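Local coordinates for peptidyl-tRNA hydrolase (Sulfolobus solfataricus, PDB 1XTY), which hydrolyses peptidyl-tRNAs, probably those that drop off the ribosome during protein synthesis, into a free tRNA and an N-acyl amino acid, at residues R70-I84 and C99-I113. Sequence-based numbering, arbitrary orientation.
Sequences RAKKAETMNLPFSII and CLGIGPAPENLVDSI
The edge hairpin of the mixed sheet in this PTH2-family enzyme pairs strand 81-84 antiparallel with 99-103, while helices 70-76 and 107-113 pack together over one face. Ser82 and Gly101 exchange two backbone hydrogen bonds, each 2.9 Å between N of one and O of the other; Gly103 N to Pro80 O and Ile84 N to Cys99 O extend the pairing at either end. On the helix-covered face, Leu100 turns CG opposite its own backbone N (chi1 171°), and CD1 reaches to 3.8 Å from Ala71 CB, with Ile83 CG1 meeting the same methyl from the strand alongside. Ile113, with the largest area buried by the contact, lies against helix 70-76 and the turn after it: its side chain runs alongside that of Arg70 in the opposite direction, CG2 to CB 3.9 Å, and its CD1 meets Leu79 CD1 tip to tip at 3.6 Å. A Schellman motif with Asn78 at C-prime ends helix 70-76 and turns the chain toward Leu79. On the other face, Ser82 OG bonds Ala26 O of helix 16-35, and Ile84 packs on that helix as well as on Cys99 SG. The second branch of Leu79 crosses Leu109 obliquely, CD2 to CD2 at 3.5 Å.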
ATOM      1  N   ARG A  70     -16.231   7.471 -10.594  1.00 19.05           N
ATOM      2  CA  ARG A  70     -15.268   8.280  -9.867  1.00 18.21           C
ATOM      3  C   ARG A  70     -13.917   8.406 -10.558  1.00 17.17           C
ATOM      4  O   ARG A  70     -13.223   9.406 -10.389  1.00 17.44           O
ATOM      5  CB  ARG A  70     -15.134   7.748  -8.442  1.00 21.45           C
ATOM      6  CG  ARG A  70     -16.444   7.922  -7.681  1.00 25.76           C
ATOM      7  CD  ARG A  70     -16.389   7.463  -6.243  1.00 30.04           C
ATOM      8  NE  ARG A  70     -17.651   7.747  -5.561  1.00 34.63           N
ATOM      9  CZ  ARG A  70     -18.829   7.240  -5.921  1.00 36.57           C
ATOM     10  NH1 ARG A  70     -18.916   6.416  -6.956  1.00 38.24           N
ATOM     11  NH2 ARG A  70     -19.924   7.567  -5.248  1.00 39.61           N
ATOM     12  N   ALA A  71     -13.545   7.406 -11.352  1.00 14.84           N
ATOM     13  CA  ALA A  71     -12.286   7.479 -12.082  1.00 14.70           C
ATOM     14  C   ALA A  71     -12.428   8.562 -13.156  1.00 13.53           C
ATOM     15  O   ALA A  71     -11.497   9.312 -13.425  1.00 13.87           O
ATOM     16  CB  ALA A  71     -11.961   6.126 -12.728  1.00 13.16           C
ATOM     17  N   LYS A  72     -13.608   8.647 -13.760  1.00 14.28           N
ATOM     18  CA  LYS A  72     -13.852   9.645 -14.795  1.00 14.79           C
ATOM     19  C   LYS A  72     -13.788  11.045 -14.176  1.00 14.89           C
ATOM     20  O   LYS A  72     -13.266  11.982 -14.773  1.00 13.52           O
ATOM     21  CB  LYS A  72     -15.222   9.397 -15.430  1.00 15.86           C
ATOM     22  CG  LYS A  72     -15.528  10.232 -16.670  1.00 20.14           C
ATOM     23  CD  LYS A  72     -15.990  11.629 -16.323  1.00 23.94           C
ATOM     24  CE  LYS A  72     -16.481  12.363 -17.560  1.00 26.09           C
ATOM     25  NZ  LYS A  72     -15.455  12.385 -18.640  1.00 28.63           N
ATOM     26  N   LYS A  73     -14.308  11.167 -12.962  1.00 16.77           N
ATOM     27  CA  LYS A  73     -14.305  12.438 -12.255  1.00 19.79           C
ATOM     28  C   LYS A  73     -12.857  12.856 -11.998  1.00 18.85           C
ATOM     29  O   LYS A  73     -12.465  13.986 -12.278  1.00 17.64           O
ATOM     30  CB  LYS A  73     -15.064  12.283 -10.938  1.00 22.12           C
ATOM     31  CG  LYS A  73     -15.752  13.541 -10.449  1.00 30.16           C
ATOM     32  CD  LYS A  73     -17.070  13.177  -9.776  1.00 33.26           C
ATOM     33  CE  LYS A  73     -17.814  14.407  -9.281  1.00 38.17           C
ATOM     34  NZ  LYS A  73     -19.176  14.047  -8.783  1.00 40.44           N
ATOM     35  N   ALA A  74     -12.061  11.925 -11.481  1.00 19.57           N
ATOM     36  CA  ALA A  74     -10.654  12.192 -11.193  1.00 17.58           C
ATOM     37  C   ALA A  74      -9.900  12.598 -12.455  1.00 19.38           C
ATOM     38  O   ALA A  74      -9.113  13.546 -12.448  1.00 18.25           O
ATOM     39  CB  ALA A  74     -10.011  10.949 -10.579  1.00 18.67           C
ATOM     40  N   GLU A  75     -10.148  11.872 -13.539  1.00 18.82           N
ATOM     41  CA  GLU A  75      -9.502  12.129 -14.819  1.00 20.63           C
ATOM     42  C   GLU A  75      -9.825  13.514 -15.383  1.00 21.99           C
ATOM     43  O   GLU A  75      -8.933  14.244 -15.824  1.00 20.52           O
ATOM     44  CB  GLU A  75      -9.920  11.034 -15.810  1.00 24.79           C
ATOM     45  CG  GLU A  75      -9.524  11.273 -17.250  1.00 28.94           C
ATOM     46  CD  GLU A  75     -10.562  12.059 -18.024  1.00 29.39           C
ATOM     47  OE1 GLU A  75     -11.731  11.614 -18.083  1.00 31.22           O
ATOM     48  OE2 GLU A  75     -10.209  13.117 -18.581  1.00 30.80           O
ATOM     49  N   THR A  76     -11.104  13.869 -15.361  1.00 21.44           N
ATOM     50  CA  THR A  76     -11.549  15.158 -15.873  1.00 23.90           C
ATOM     51  C   THR A  76     -10.904  16.300 -15.096  1.00 24.75           C
ATOM     52  O   THR A  76     -10.593  17.344 -15.660  1.00 25.23           O
ATOM     53  CB  THR A  76     -13.085  15.289 -15.774  1.00 24.37           C
ATOM     54  OG1 THR A  76     -13.705  14.264 -16.566  1.00 28.07           O
ATOM     55  CG2 THR A  76     -13.535  16.654 -16.275  1.00 26.51           C
ATOM     56  N   MET A  77     -10.700  16.087 -13.800  1.00 24.41           N
ATOM     57  CA  MET A  77     -10.099  17.106 -12.946  1.00 25.82           C
ATOM     58  C   MET A  77      -8.582  17.019 -12.893  1.00 25.06           C
ATOM     59  O   MET A  77      -7.935  17.683 -12.080  1.00 24.94           O
ATOM     60  CB  MET A  77     -10.688  17.009 -11.543  1.00 27.12           C
ATOM     61  CG  MET A  77     -12.191  17.174 -11.546  1.00 32.18           C
ATOM     62  SD  MET A  77     -12.873  17.373  -9.913  1.00 38.31           S
ATOM     63  CE  MET A  77     -12.836  15.744  -9.370  1.00 36.21           C
ATOM     64  N   ASN A  78      -8.022  16.193 -13.771  1.00 23.13           N
ATOM     65  CA  ASN A  78      -6.582  16.020 -13.869  1.00 22.95           C
ATOM     66  C   ASN A  78      -5.888  15.652 -12.562  1.00 21.15           C
ATOM     67  O   ASN A  78      -4.864  16.233 -12.211  1.00 22.12           O
ATOM     68  CB  ASN A  78      -5.953  17.284 -14.458  1.00 26.18           C
ATOM     69  CG  ASN A  78      -6.453  17.577 -15.864  1.00 29.82           C
ATOM     70  OD1 ASN A  78      -6.280  16.768 -16.779  1.00 30.92           O
ATOM     71  ND2 ASN A  78      -7.077  18.736 -16.041  1.00 31.68           N
ATOM     72  N   LEU A  79      -6.455  14.687 -11.851  1.00 20.57           N
ATOM     73  CA  LEU A  79      -5.880  14.204 -10.600  1.00 19.39           C
ATOM     74  C   LEU A  79      -5.271  12.835 -10.884  1.00 19.38           C
ATOM     75  O   LEU A  79      -5.702  12.139 -11.806  1.00 18.46           O
ATOM     76  CB  LEU A  79      -6.960  14.045  -9.526  1.00 19.73           C
ATOM     77  CG  LEU A  79      -7.729  15.287  -9.066  1.00 23.26           C
ATOM     78  CD1 LEU A  79      -8.697  14.894  -7.954  1.00 23.23           C
ATOM     79  CD2 LEU A  79      -6.754  16.343  -8.568  1.00 21.86           C
ATOM     80  N   PRO A  80      -4.256  12.435 -10.101  1.00 17.55           N
ATOM     81  CA  PRO A  80      -3.630  11.128 -10.316  1.00 15.42           C
ATOM     82  C   PRO A  80      -4.620  10.047  -9.907  1.00 14.15           C
ATOM     83  O   PRO A  80      -5.322  10.198  -8.904  1.00 13.37           O
ATOM     84  CB  PRO A  80      -2.424  11.148  -9.367  1.00 16.57           C
ATOM     85  CG  PRO A  80      -2.220  12.603  -9.035  1.00 17.44           C
ATOM     86  CD  PRO A  80      -3.611  13.155  -8.992  1.00 17.74           C
ATOM     87  N   PHE A  81      -4.692   8.963 -10.673  1.00 13.19           N
ATOM     88  CA  PHE A  81      -5.589   7.874 -10.320  1.00 13.05           C
ATOM     89  C   PHE A  81      -5.036   6.545 -10.818  1.00 11.83           C
ATOM     90  O   PHE A  81      -4.241   6.509 -11.752  1.00 13.13           O
ATOM     91  CB  PHE A  81      -7.000   8.123 -10.881  1.00 14.20           C
ATOM     92  CG  PHE A  81      -7.117   7.953 -12.372  1.00 15.32           C
ATOM     93  CD1 PHE A  81      -7.360   6.697 -12.928  1.00 15.93           C
ATOM     94  CD2 PHE A  81      -6.997   9.048 -13.220  1.00 18.00           C
ATOM     95  CE1 PHE A  81      -7.483   6.539 -14.312  1.00 16.40           C
ATOM     96  CE2 PHE A  81      -7.119   8.900 -14.606  1.00 20.48           C
ATOM     97  CZ  PHE A  81      -7.361   7.644 -15.150  1.00 17.93           C
ATOM     98  N   SER A  82      -5.437   5.459 -10.170  1.00 12.18           N
ATOM     99  CA  SER A  82      -4.982   4.136 -10.575  1.00 12.97           C
ATOM    100  C   SER A  82      -6.118   3.137 -10.478  1.00 14.30           C
ATOM    101  O   SER A  82      -6.796   3.064  -9.456  1.00 11.26           O
ATOM    102  CB  SER A  82      -3.819   3.669  -9.693  1.00 14.85           C
ATOM    103  OG  SER A  82      -4.199   3.624  -8.325  1.00 19.05           O
ATOM    104  N   ILE A  83      -6.333   2.380 -11.550  1.00 12.90           N
ATOM    105  CA  ILE A  83      -7.380   1.365 -11.555  1.00 13.01           C
ATOM    106  C   ILE A  83      -6.654   0.034 -11.442  1.00 12.05           C
ATOM    107  O   ILE A  83      -5.892  -0.353 -12.333  1.00 12.29           O
ATOM    108  CB  ILE A  83      -8.212   1.400 -12.853  1.00 13.08           C
ATOM    109  CG1 ILE A  83      -8.908   2.760 -12.983  1.00 17.20           C
ATOM    110  CG2 ILE A  83      -9.256   0.283 -12.830  1.00 15.28           C
ATOM    111  CD1 ILE A  83      -9.664   2.948 -14.290  1.00 16.96           C
ATOM    112  N   ILE A  84      -6.880  -0.652 -10.330  1.00 11.33           N
ATOM    113  CA  ILE A  84      -6.220  -1.921 -10.071  1.00 11.87           C
ATOM    114  C   ILE A  84      -7.055  -3.141 -10.452  1.00 13.59           C
ATOM    115  O   ILE A  84      -8.233  -3.225 -10.109  1.00 13.80           O
ATOM    116  CB  ILE A  84      -5.841  -2.023  -8.581  1.00 12.61           C
ATOM    117  CG1 ILE A  84      -4.936  -0.842  -8.201  1.00 12.00           C
ATOM    118  CG2 ILE A  84      -5.165  -3.352  -8.299  1.00 11.19           C
ATOM    119  CD1 ILE A  84      -3.647  -0.760  -9.018  1.00 13.11           C
ATOM    120  N   CYS A  99     -10.140  -2.096  -7.090  1.00 13.63           N
ATOM    121  CA  CYS A  99     -10.168  -0.810  -6.410  1.00 14.23           C
ATOM    122  C   CYS A  99      -9.616   0.323  -7.261  1.00 14.20           C
ATOM    123  O   CYS A  99      -9.021   0.101  -8.322  1.00 12.60           O
ATOM    124  CB  CYS A  99      -9.393  -0.889  -5.088  1.00 16.87           C
ATOM    125  SG  CYS A  99      -7.629  -1.254  -5.253  1.00 17.41           S
ATOM    126  N   LEU A 100      -9.829   1.538  -6.768  1.00 12.43           N
ATOM    127  CA  LEU A 100      -9.406   2.760  -7.435  1.00 13.59           C
ATOM    128  C   LEU A 100      -8.646   3.664  -6.465  1.00 13.02           C
ATOM    129  O   LEU A 100      -9.134   3.968  -5.376  1.00 13.95           O
ATOM    130  CB  LEU A 100     -10.639   3.517  -7.950  1.00 12.37           C
ATOM    131  CG  LEU A 100     -10.435   4.935  -8.491  1.00 13.44           C
ATOM    132  CD1 LEU A 100      -9.755   4.875  -9.860  1.00 15.22           C
ATOM    133  CD2 LEU A 100     -11.784   5.640  -8.613  1.00 14.95           C
ATOM    134  N   GLY A 101      -7.451   4.086  -6.857  1.00 12.09           N
ATOM    135  CA  GLY A 101      -6.697   4.987  -6.009  1.00 11.73           C
ATOM    136  C   GLY A 101      -6.791   6.377  -6.602  1.00 12.08           C
ATOM    137  O   GLY A 101      -6.832   6.522  -7.824  1.00 11.64           O
ATOM    138  N   ILE A 102      -6.844   7.400  -5.751  1.00 11.31           N
ATOM    139  CA  ILE A 102      -6.911   8.785  -6.210  1.00 12.15           C
ATOM    140  C   ILE A 102      -5.986   9.662  -5.368  1.00 10.84           C
ATOM    141  O   ILE A 102      -5.992   9.580  -4.139  1.00 12.81           O
ATOM    142  CB  ILE A 102      -8.350   9.357  -6.103  1.00 14.93           C
ATOM    143  CG1 ILE A 102      -9.317   8.518  -6.942  1.00 16.37           C
ATOM    144  CG2 ILE A 102      -8.371  10.795  -6.578  1.00 15.75           C
ATOM    145  CD1 ILE A 102     -10.783   8.917  -6.770  1.00 17.66           C
ATOM    146  N   GLY A 103      -5.189  10.493  -6.029  1.00 11.57           N
ATOM    147  CA  GLY A 103      -4.291  11.371  -5.304  1.00 12.86           C
ATOM    148  C   GLY A 103      -2.858  10.874  -5.233  1.00 14.32           C
ATOM    149  O   GLY A 103      -2.447  10.041  -6.044  1.00 11.98           O
ATOM    150  N   PRO A 104      -2.072  11.355  -4.255  1.00 14.59           N
ATOM    151  CA  PRO A 104      -2.507  12.327  -3.246  1.00 14.82           C
ATOM    152  C   PRO A 104      -2.843  13.708  -3.809  1.00 15.09           C
ATOM    153  O   PRO A 104      -2.306  14.127  -4.835  1.00 13.96           O
ATOM    154  CB  PRO A 104      -1.333  12.361  -2.268  1.00 16.57           C
ATOM    155  CG  PRO A 104      -0.161  12.072  -3.139  1.00 16.52           C
ATOM    156  CD  PRO A 104      -0.663  10.977  -4.049  1.00 14.77           C
ATOM    157  N   ALA A 105      -3.747  14.404  -3.128  1.00 14.34           N
ATOM    158  CA  ALA A 105      -4.162  15.739  -3.545  1.00 13.82           C
ATOM    159  C   ALA A 105      -4.951  16.392  -2.407  1.00 13.46           C
ATOM    160  O   ALA A 105      -5.324  15.724  -1.448  1.00 13.77           O
ATOM    161  CB  ALA A 105      -5.029  15.644  -4.794  1.00 14.96           C
ATOM    162  N   PRO A 106      -5.205  17.710  -2.496  1.00 15.42           N
ATOM    163  CA  PRO A 106      -5.963  18.413  -1.450  1.00 15.14           C
ATOM    164  C   PRO A 106      -7.219  17.618  -1.103  1.00 14.15           C
ATOM    165  O   PRO A 106      -7.997  17.264  -1.987  1.00 14.75           O
ATOM    166  CB  PRO A 106      -6.284  19.750  -2.106  1.00 16.10           C
ATOM    167  CG  PRO A 106      -5.059  20.002  -2.923  1.00 15.77           C
ATOM    168  CD  PRO A 106      -4.796  18.644  -3.562  1.00 14.97           C
ATOM    169  N   GLU A 107      -7.428  17.340   0.178  1.00 14.30           N
ATOM    170  CA  GLU A 107      -8.577  16.534   0.569  1.00 16.15           C
ATOM    171  C   GLU A 107      -9.937  17.080   0.150  1.00 15.95           C
ATOM    172  O   GLU A 107     -10.854  16.306  -0.123  1.00 14.96           O
ATOM    173  CB  GLU A 107      -8.563  16.270   2.075  1.00 19.14           C
ATOM    174  CG  GLU A 107      -8.705  17.486   2.946  1.00 24.37           C
ATOM    175  CD  GLU A 107      -8.611  17.123   4.413  1.00 28.47           C
ATOM    176  OE1 GLU A 107      -9.394  16.254   4.857  1.00 29.27           O
ATOM    177  OE2 GLU A 107      -7.756  17.697   5.117  1.00 29.93           O
ATOM    178  N   ASN A 108     -10.082  18.401   0.103  1.00 15.82           N
ATOM    179  CA  ASN A 108     -11.356  18.983  -0.306  1.00 15.35           C
ATOM    180  C   ASN A 108     -11.530  18.786  -1.805  1.00 17.54           C
ATOM    181  O   ASN A 108     -12.651  18.689  -2.306  1.00 16.26           O
ATOM    182  CB  ASN A 108     -11.401  20.471   0.049  1.00 16.06           C
ATOM    183  CG  ASN A 108     -11.434  20.704   1.543  1.00 17.00           C
ATOM    184  OD1 ASN A 108     -10.979  21.740   2.037  1.00 18.20           O
ATOM    185  ND2 ASN A 108     -11.985  19.740   2.276  1.00 15.39           N
ATOM    186  N   LEU A 109     -10.412  18.723  -2.517  1.00 18.71           N
ATOM    187  CA  LEU A 109     -10.457  18.517  -3.955  1.00 21.28           C
ATOM    188  C   LEU A 109     -10.861  17.068  -4.176  1.00 21.26           C
ATOM    189  O   LEU A 109     -11.725  16.771  -4.995  1.00 24.62           O
ATOM    190  CB  LEU A 109      -9.085  18.801  -4.579  1.00 20.25           C
ATOM    191  CG  LEU A 109      -9.028  18.771  -6.106  1.00 21.02           C
ATOM    192  CD1 LEU A 109     -10.045  19.755  -6.674  1.00 21.03           C
ATOM    193  CD2 LEU A 109      -7.630  19.125  -6.576  1.00 18.86           C
ATOM    194  N   VAL A 110     -10.251  16.164  -3.417  1.00 24.32           N
ATOM    195  CA  VAL A 110     -10.571  14.750  -3.536  1.00 26.73           C
ATOM    196  C   VAL A 110     -11.991  14.480  -3.043  1.00 29.65           C
ATOM    197  O   VAL A 110     -12.680  13.600  -3.567  1.00 29.20           O
ATOM    198  CB  VAL A 110      -9.582  13.880  -2.735  1.00 27.51           C
ATOM    199  CG1 VAL A 110      -9.883  12.405  -2.969  1.00 28.35           C
ATOM    200  CG2 VAL A 110      -8.153  14.199  -3.155  1.00 26.68           C
ATOM    201  N   ASP A 111     -12.434  15.237  -2.039  1.00 30.99           N
ATOM    202  CA  ASP A 111     -13.782  15.059  -1.506  1.00 33.43           C
ATOM    203  C   ASP A 111     -14.848  15.392  -2.539  1.00 33.64           C
ATOM    204  O   ASP A 111     -15.969  14.899  -2.457  1.00 32.89           O
ATOM    205  CB  ASP A 111     -14.008  15.924  -0.260  1.00 35.96           C
ATOM    206  CG  ASP A 111     -13.364  15.342   0.981  1.00 38.19           C
ATOM    207  OD1 ASP A 111     -13.447  14.111   1.173  1.00 40.40           O
ATOM    208  OD2 ASP A 111     -12.789  16.118   1.774  1.00 40.59           O
ATOM    209  N   SER A 112     -14.507  16.237  -3.510  1.00 35.14           N
ATOM    210  CA  SER A 112     -15.469  16.591  -4.543  1.00 36.98           C
ATOM    211  C   SER A 112     -15.686  15.367  -5.433  1.00 38.94           C
ATOM    212  O   SER A 112     -16.379  15.440  -6.452  1.00 38.64           O
ATOM    213  CB  SER A 112     -14.966  17.777  -5.377  1.00 37.27           C
ATOM    214  OG  SER A 112     -13.819  17.443  -6.138  1.00 38.51           O
ATOM    215  N   ILE A 113     -15.092  14.245  -5.024  1.00 40.06           N
ATOM    216  CA  ILE A 113     -15.195  12.977  -5.748  1.00 41.12           C
ATOM    217  C   ILE A 113     -15.668  11.829  -4.861  1.00 41.56           C
ATOM    218  O   ILE A 113     -16.533  11.051  -5.254  1.00 42.53           O
ATOM    219  CB  ILE A 113     -13.836  12.521  -6.317  1.00 41.18           C
ATOM    220  CG1 ILE A 113     -13.225  13.608  -7.191  1.00 40.99           C
ATOM    221  CG2 ILE A 113     -14.020  11.238  -7.117  1.00 40.56           C
ATOM    222  CD1 ILE A 113     -11.860  13.236  -7.741  1.00 42.01           C
TER